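Local coordinates for GTPase subunit of restriction endonuclease (Thermococcus gammatolerans, PDB 6P0F), which probably recognises modified DNA through its N-terminal YTH-like domain, as the GTPase subunit of a McrB-type restriction endonuclease, at residues L5-I10 and L145-D150; N82-N87 and H136-I141. All blocks are in the same frame, centred on the assembly; numbering follows the deposited sequence.

Overall arrangement
Contacts 1 and 2 lie on the same side of the domain, their centres about 8 Å apart, and both involve helix 138-145 or the loop that leaves it. Contact 1 is the more buried: 145-150 meets strand 5-11 of the main mixed sheet through carbon-to-carbon contacts alone. Contact 2 joins the start of the same helix to the short hairpin strand 83-84 and its following turn; its centre lies about 17 Å from the centre of the chain, that of contact 1 about 12 Å. It pairs a buried aliphatic half with a more open, partly polar one. The two are directly linked, since Asp150 O lies 3.0 Å from Val84 N, a probable hydrogen bond, and Pro149 O packs on Asn139 CB.

Contact 1: L5-I10 and L145-D150; sequences LFIIGI and LGYNPD
Ile7 meets Tyr147 with the last carbon of its longer branch: Ile7 CD1 lies 3.8 Å from Tyr147 CE2. The methyl approaches the ring obliquely, and the two side chains run past each other in opposite directions. Ile7 CG1 stands beside its own backbone N (chi1 -65°), and an extended chi2 of 162° carries CD1 on from there to the loop. Ile7 CD1 also lies 4.3 Å from Leu145 CD1, a looser neighbour, so one terminal carbon touches both residues. Strand 5-11 belongs to the mixed sheet of this YTH-like domain, running parallel to strand 70-76 and antiparallel to strand 155-158. The opposing loop begins where helix 138-145 ends in a Schellman motif, with Gly146 at positive phi; this turns the chain between Leu145 and Tyr147, yet both residues still set their CB on the side of the strand. Val158 and Tyr74 add to the apolar surroundings of Ile7 and Leu145, while Arg162 hydrogen-bonds Leu145 O. Tyr147 is partly exposed, its ring meeting that of Tyr151 with planes about 45° apart. A bound MES molecule and a sulfate, probably from the crystallisation liquor, each lie about 4 Å from the Tyr147 side chain, nearest atoms.

Contact 2: N82-N87 and H136-I141; sequences NKVDLN and HSINEI
Leu86 contributes the largest buried area of this contact, 49 Å², by laying both methyls against Asn139. Leu86 CD2 comes to 3.5 Å from Asn139 OD1; it also touches Asn139 CB, as does Leu86 CD1, so the leucine packs on CB and on the OD1 end of the amide. The side chains cross obliquely. In Asn139 a chi1 of 42° sets CG between the backbone N and the carbonyl carbon, and chi2 of -68° then turns OD1 to the leucine.

Ile138, with 43 Å² buried, meets Val84 tip to tip through two methyl pairs. Val84 CG2 is 4.2 Å from Ile138 CD1, and Val84 CG1 is equally far from Ile138 CG2, so each beta-branched side chain uses two carbons. Ile138 also packs on Tyr74 and Val92 of the main sheet, and Val84 on Phe152, which places this pair on the inner side of the contact.

The helix entering here starts with a capping box. Ser137 is the N-cap: Ser137 OG accepts from Glu140 N at 2.9 Å, and in return Glu140 OE1 takes the N-H of Ser137 N over 2.8 Å in a nearly straight bond (169°), using its anti lone pair. Ser137 OG donates to this oxygen too, giving OE1 two donors. On the hairpin side, Asp85 OD1 accepts from Asn87 N, an Asx turn that brackets Leu86.

The polar bonds thus lie within each segment and define its local shape, whereas the direct contact between 82-87 and 136-141 is made by van der Waals packing, probably helped by burial of apolar surface: wholly aliphatic at the buried Val84-Ile138 pair, and including a carbon-to-amide-oxygen contact at exposed Leu86.

Contact 1: L5-I10 and L145-D150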
loop_
_atom_site.group_PDB
_atom_site.type_symbol
_atom_site.label_atom_id
_atom_site.label_comp_id
_atom_site.label_asym_id
_atom_site.label_seq_id
_atom_site.Cartn_x
_atom_site.Cartn_y
_atom_site.Cartn_z
ATOM N N LEU A 5 -2.914 -9.355 -6.034
ATOM C CA LEU A 5 -1.678 -8.866 -5.446
ATOM C C LEU A 5 -1.233 -7.650 -6.244
ATOM O O LEU A 5 -1.115 -7.716 -7.476
ATOM C CB LEU A 5 -0.589 -9.936 -5.441
ATOM C CG LEU A 5 0.829 -9.524 -5.034
ATOM C CD1 LEU A 5 0.770 -8.994 -3.578
ATOM C CD2 LEU A 5 1.808 -10.685 -5.191
ATOM N N PHE A 6 -1.017 -6.530 -5.550
ATOM C CA PHE A 6 -0.559 -5.291 -6.152
ATOM C C PHE A 6 0.791 -4.898 -5.573
ATOM O O PHE A 6 1.123 -5.271 -4.445
ATOM C CB PHE A 6 -1.560 -4.163 -5.911
ATOM C CG PHE A 6 -2.903 -4.439 -6.474
ATOM C CD1 PHE A 6 -3.164 -4.206 -7.813
ATOM C CD2 PHE A 6 -3.907 -4.966 -5.678
ATOM C CE1 PHE A 6 -4.408 -4.478 -8.354
ATOM C CE2 PHE A 6 -5.166 -5.218 -6.219
ATOM C CZ PHE A 6 -5.396 -4.995 -7.580
ATOM N N ILE A 7 1.576 -4.166 -6.375
ATOM C CA ILE A 7 2.828 -3.553 -5.931
ATOM C C ILE A 7 2.667 -2.043 -6.003
ATOM O O ILE A 7 2.271 -1.493 -7.042
ATOM C CB ILE A 7 4.030 -3.989 -6.783
ATOM C CG1 ILE A 7 4.294 -5.471 -6.617
ATOM C CG2 ILE A 7 5.272 -3.164 -6.416
ATOM C CD1 ILE A 7 5.158 -6.023 -7.743
ATOM N N ILE A 8 2.962 -1.361 -4.902
ATOM C CA ILE A 8 2.938 0.097 -4.876
ATOM C C ILE A 8 4.321 0.577 -4.499
ATOM O O ILE A 8 4.863 0.221 -3.454
ATOM C CB ILE A 8 1.867 0.623 -3.924
ATOM C CG1 ILE A 8 0.491 0.242 -4.462
ATOM C CG2 ILE A 8 1.985 2.151 -3.770
ATOM C CD1 ILE A 8 -0.643 0.578 -3.463
ATOM N N GLY A 9 4.917 1.419 -5.376
ATOM C CA GLY A 9 6.268 1.865 -5.203
ATOM C C GLY A 9 6.261 3.222 -4.503
ATOM O O GLY A 9 5.666 4.167 -5.002
ATOM N N ILE A 10 6.917 3.274 -3.360
ATOM C CA ILE A 10 6.986 4.483 -2.531
ATOM C C ILE A 10 8.387 5.049 -2.680
ATOM O O ILE A 10 9.356 4.445 -2.210
ATOM C CB ILE A 10 6.689 4.169 -1.055
ATOM C CG1 ILE A 10 5.343 3.457 -0.871
ATOM C CG2 ILE A 10 6.806 5.467 -0.190
ATOM C CD1 ILE A 10 4.158 4.273 -1.278
ATOM N N LEU A 145 9.537 -13.181 -7.810
ATOM C CA LEU A 145 8.370 -12.960 -8.659
ATOM C C LEU A 145 8.682 -13.075 -10.151
ATOM O O LEU A 145 7.754 -12.998 -10.964
ATOM C CB LEU A 145 7.770 -11.573 -8.414
ATOM C CG LEU A 145 6.974 -11.412 -7.108
ATOM C CD1 LEU A 145 6.679 -9.948 -6.812
ATOM C CD2 LEU A 145 5.677 -12.186 -7.187
ATOM N N GLY A 146 9.953 -13.176 -10.523
ATOM C CA GLY A 146 10.332 -13.228 -11.926
ATOM C C GLY A 146 10.446 -11.887 -12.602
ATOM O O GLY A 146 10.437 -11.822 -13.838
ATOM N N TYR A 147 10.499 -10.802 -11.839
ATOM C CA TYR A 147 10.725 -9.476 -12.377
ATOM C C TYR A 147 12.217 -9.151 -12.357
ATOM O O TYR A 147 12.999 -9.749 -11.614
ATOM C CB TYR A 147 9.962 -8.429 -11.550
ATOM C CG TYR A 147 8.465 -8.473 -11.604
ATOM C CD1 TYR A 147 7.785 -8.518 -12.793
ATOM C CD2 TYR A 147 7.726 -8.356 -10.437
ATOM C CE1 TYR A 147 6.424 -8.484 -12.827
ATOM C CE2 TYR A 147 6.366 -8.346 -10.457
ATOM C CZ TYR A 147 5.715 -8.416 -11.633
ATOM O OH TYR A 147 4.352 -8.377 -11.639
ATOM N N ASN A 148 12.613 -8.178 -13.179
ATOM C CA ASN A 148 13.960 -7.675 -13.073
ATOM C C ASN A 148 14.210 -7.169 -11.670
ATOM O O ASN A 148 13.301 -6.611 -11.030
ATOM C CB ASN A 148 14.205 -6.559 -14.084
ATOM C CG ASN A 148 14.263 -7.072 -15.524
ATOM O OD1 ASN A 148 14.180 -8.285 -15.787
ATOM N ND2 ASN A 148 14.393 -6.145 -16.465
ATOM N N PRO A 149 15.433 -7.306 -11.168
ATOM C CA PRO A 149 15.719 -6.934 -9.779
ATOM C C PRO A 149 15.328 -5.508 -9.406
ATOM O O PRO A 149 14.938 -5.275 -8.264
ATOM C CB PRO A 149 17.236 -7.126 -9.670
ATOM C CG PRO A 149 17.576 -8.146 -10.722
ATOM C CD PRO A 149 16.568 -8.006 -11.819
ATOM N N ASP A 150 15.473 -4.544 -10.310
ATOM C CA ASP A 150 15.236 -3.145 -9.973
ATOM C C ASP A 150 13.833 -2.667 -10.341
ATOM O O ASP A 150 13.569 -1.453 -10.293
ATOM C CB ASP A 150 16.297 -2.256 -10.648
ATOM C CG ASP A 150 16.323 -2.391 -12.156
ATOM O OD1 ASP A 150 15.598 -3.229 -12.734
ATOM O OD2 ASP A 150 17.121 -1.658 -12.790
#

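Contact 2: N82-N87 and H136-I141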
loop_
_atom_site.group_PDB
_atom_site.type_symbol
_atom_site.label_atom_id
_atom_site.label_comp_id
_atom_site.label_asym_id
_atom_site.label_seq_id
_atom_site.Cartn_x
_atom_site.Cartn_y
_atom_site.Cartn_z
ATOM N N ASN A 82 9.903 3.218 -13.469
ATOM C CA ASN A 82 9.796 1.809 -13.090
ATOM C C ASN A 82 11.091 1.208 -12.578
ATOM O O ASN A 82 11.234 -0.031 -12.548
ATOM C CB ASN A 82 9.262 0.973 -14.245
ATOM C CG ASN A 82 7.818 1.267 -14.553
ATOM O OD1 ASN A 82 6.983 1.418 -13.659
ATOM N ND2 ASN A 82 7.519 1.398 -15.844
ATOM N N LYS A 83 12.007 2.024 -12.090
ATOM C CA LYS A 83 13.287 1.517 -11.625
ATOM C C LYS A 83 13.691 2.162 -10.310
ATOM O O LYS A 83 13.525 3.372 -10.108
ATOM C CB LYS A 83 14.389 1.754 -12.678
ATOM C CG LYS A 83 14.175 0.982 -13.989
ATOM C CD LYS A 83 15.540 0.690 -14.671
ATOM C CE LYS A 83 15.392 -0.462 -15.680
ATOM N NZ LYS A 83 14.026 -0.751 -16.074
ATOM N N VAL A 84 14.250 1.342 -9.434
ATOM C CA VAL A 84 14.760 1.774 -8.148
ATOM C C VAL A 84 16.278 1.711 -8.202
ATOM O O VAL A 84 16.867 0.950 -8.979
ATOM C CB VAL A 84 14.198 0.898 -6.997
ATOM C CG1 VAL A 84 14.750 -0.533 -7.119
ATOM C CG2 VAL A 84 14.500 1.465 -5.621
ATOM N N ASP A 85 16.916 2.514 -7.350
ATOM C CA ASP A 85 18.369 2.499 -7.223
ATOM C C ASP A 85 18.773 1.392 -6.261
ATOM O O ASP A 85 18.618 1.530 -5.043
ATOM C CB ASP A 85 18.876 3.847 -6.722
ATOM C CG ASP A 85 20.400 3.946 -6.737
ATOM O OD1 ASP A 85 21.080 2.918 -6.880
ATOM O OD2 ASP A 85 20.908 5.082 -6.622
ATOM N N LEU A 86 19.328 0.310 -6.796
ATOM C CA LEU A 86 19.673 -0.808 -5.927
ATOM C C LEU A 86 20.966 -0.581 -5.166
ATOM O O LEU A 86 21.348 -1.441 -4.371
ATOM C CB LEU A 86 19.779 -2.111 -6.714
ATOM C CG LEU A 86 18.470 -2.631 -7.292
ATOM C CD1 LEU A 86 18.681 -3.830 -8.188
ATOM C CD2 LEU A 86 17.493 -2.981 -6.165
ATOM N N ASN A 87 21.653 0.537 -5.376
ATOM C CA ASN A 87 22.787 0.863 -4.520
ATOM C C ASN A 87 22.387 1.721 -3.326
ATOM O O ASN A 87 23.248 2.052 -2.505
ATOM C CB ASN A 87 23.896 1.554 -5.324
ATOM C CG ASN A 87 24.453 0.669 -6.422
ATOM O OD1 ASN A 87 24.982 -0.418 -6.165
ATOM N ND2 ASN A 87 24.316 1.123 -7.659
ATOM N N HIS A 136 13.278 -9.250 3.146
ATOM C CA HIS A 136 13.953 -9.225 1.861
ATOM C C HIS A 136 13.977 -7.850 1.222
ATOM O O HIS A 136 13.099 -7.016 1.461
ATOM C CB HIS A 136 13.245 -10.182 0.925
ATOM C CG HIS A 136 13.051 -11.541 1.493
ATOM N ND1 HIS A 136 14.035 -12.501 1.443
ATOM C CD2 HIS A 136 12.004 -12.101 2.145
ATOM C CE1 HIS A 136 13.599 -13.603 2.026
ATOM N NE2 HIS A 136 12.365 -13.392 2.447
ATOM N N SER A 137 14.995 -7.647 0.377
ATOM C CA SER A 137 15.144 -6.480 -0.475
ATOM C C SER A 137 14.096 -6.457 -1.585
ATOM O O SER A 137 13.478 -7.477 -1.920
ATOM C CB SER A 137 16.514 -6.523 -1.151
ATOM O OG SER A 137 16.631 -7.781 -1.837
ATOM N N ILE A 138 13.978 -5.297 -2.232
ATOM C CA ILE A 138 13.198 -5.236 -3.461
ATOM C C ILE A 138 13.755 -6.239 -4.468
ATOM O O ILE A 138 13.004 -6.917 -5.178
ATOM C CB ILE A 138 13.183 -3.801 -4.025
ATOM C CG1 ILE A 138 12.279 -2.895 -3.192
ATOM C CG2 ILE A 138 12.697 -3.792 -5.486
ATOM C CD1 ILE A 138 12.287 -1.430 -3.588
ATOM N N ASN A 139 15.077 -6.330 -4.575
ATOM C CA ASN A 139 15.612 -7.173 -5.640
ATOM C C ASN A 139 15.378 -8.651 -5.356
ATOM O O ASN A 139 15.096 -9.415 -6.290
ATOM C CB ASN A 139 17.086 -6.871 -5.896
ATOM C CG ASN A 139 17.866 -6.669 -4.652
ATOM O OD1 ASN A 139 17.669 -5.682 -3.929
ATOM N ND2 ASN A 139 18.768 -7.602 -4.375
ATOM N N GLU A 140 15.399 -9.070 -4.078
ATOM C CA GLU A 140 15.107 -10.468 -3.768
ATOM C C GLU A 140 13.633 -10.791 -4.015
ATOM O O GLU A 140 13.300 -11.860 -4.536
ATOM C CB GLU A 140 15.469 -10.791 -2.312
ATOM C CG GLU A 140 16.947 -10.734 -1.930
ATOM C CD GLU A 140 17.172 -10.764 -0.390
ATOM O OE1 GLU A 140 16.715 -9.829 0.319
ATOM O OE2 GLU A 140 17.800 -11.724 0.120
ATOM N N ILE A 141 12.725 -9.894 -3.615
ATOM C CA ILE A 141 11.306 -10.128 -3.877
ATOM C C ILE A 141 11.036 -10.125 -5.384
ATOM O O ILE A 141 10.294 -10.969 -5.901
ATOM C CB ILE A 141 10.437 -9.083 -3.152
ATOM C CG1 ILE A 141 10.611 -9.234 -1.641
ATOM C CG2 ILE A 141 8.988 -9.230 -3.565
ATOM C CD1 ILE A 141 10.238 -10.617 -1.102
#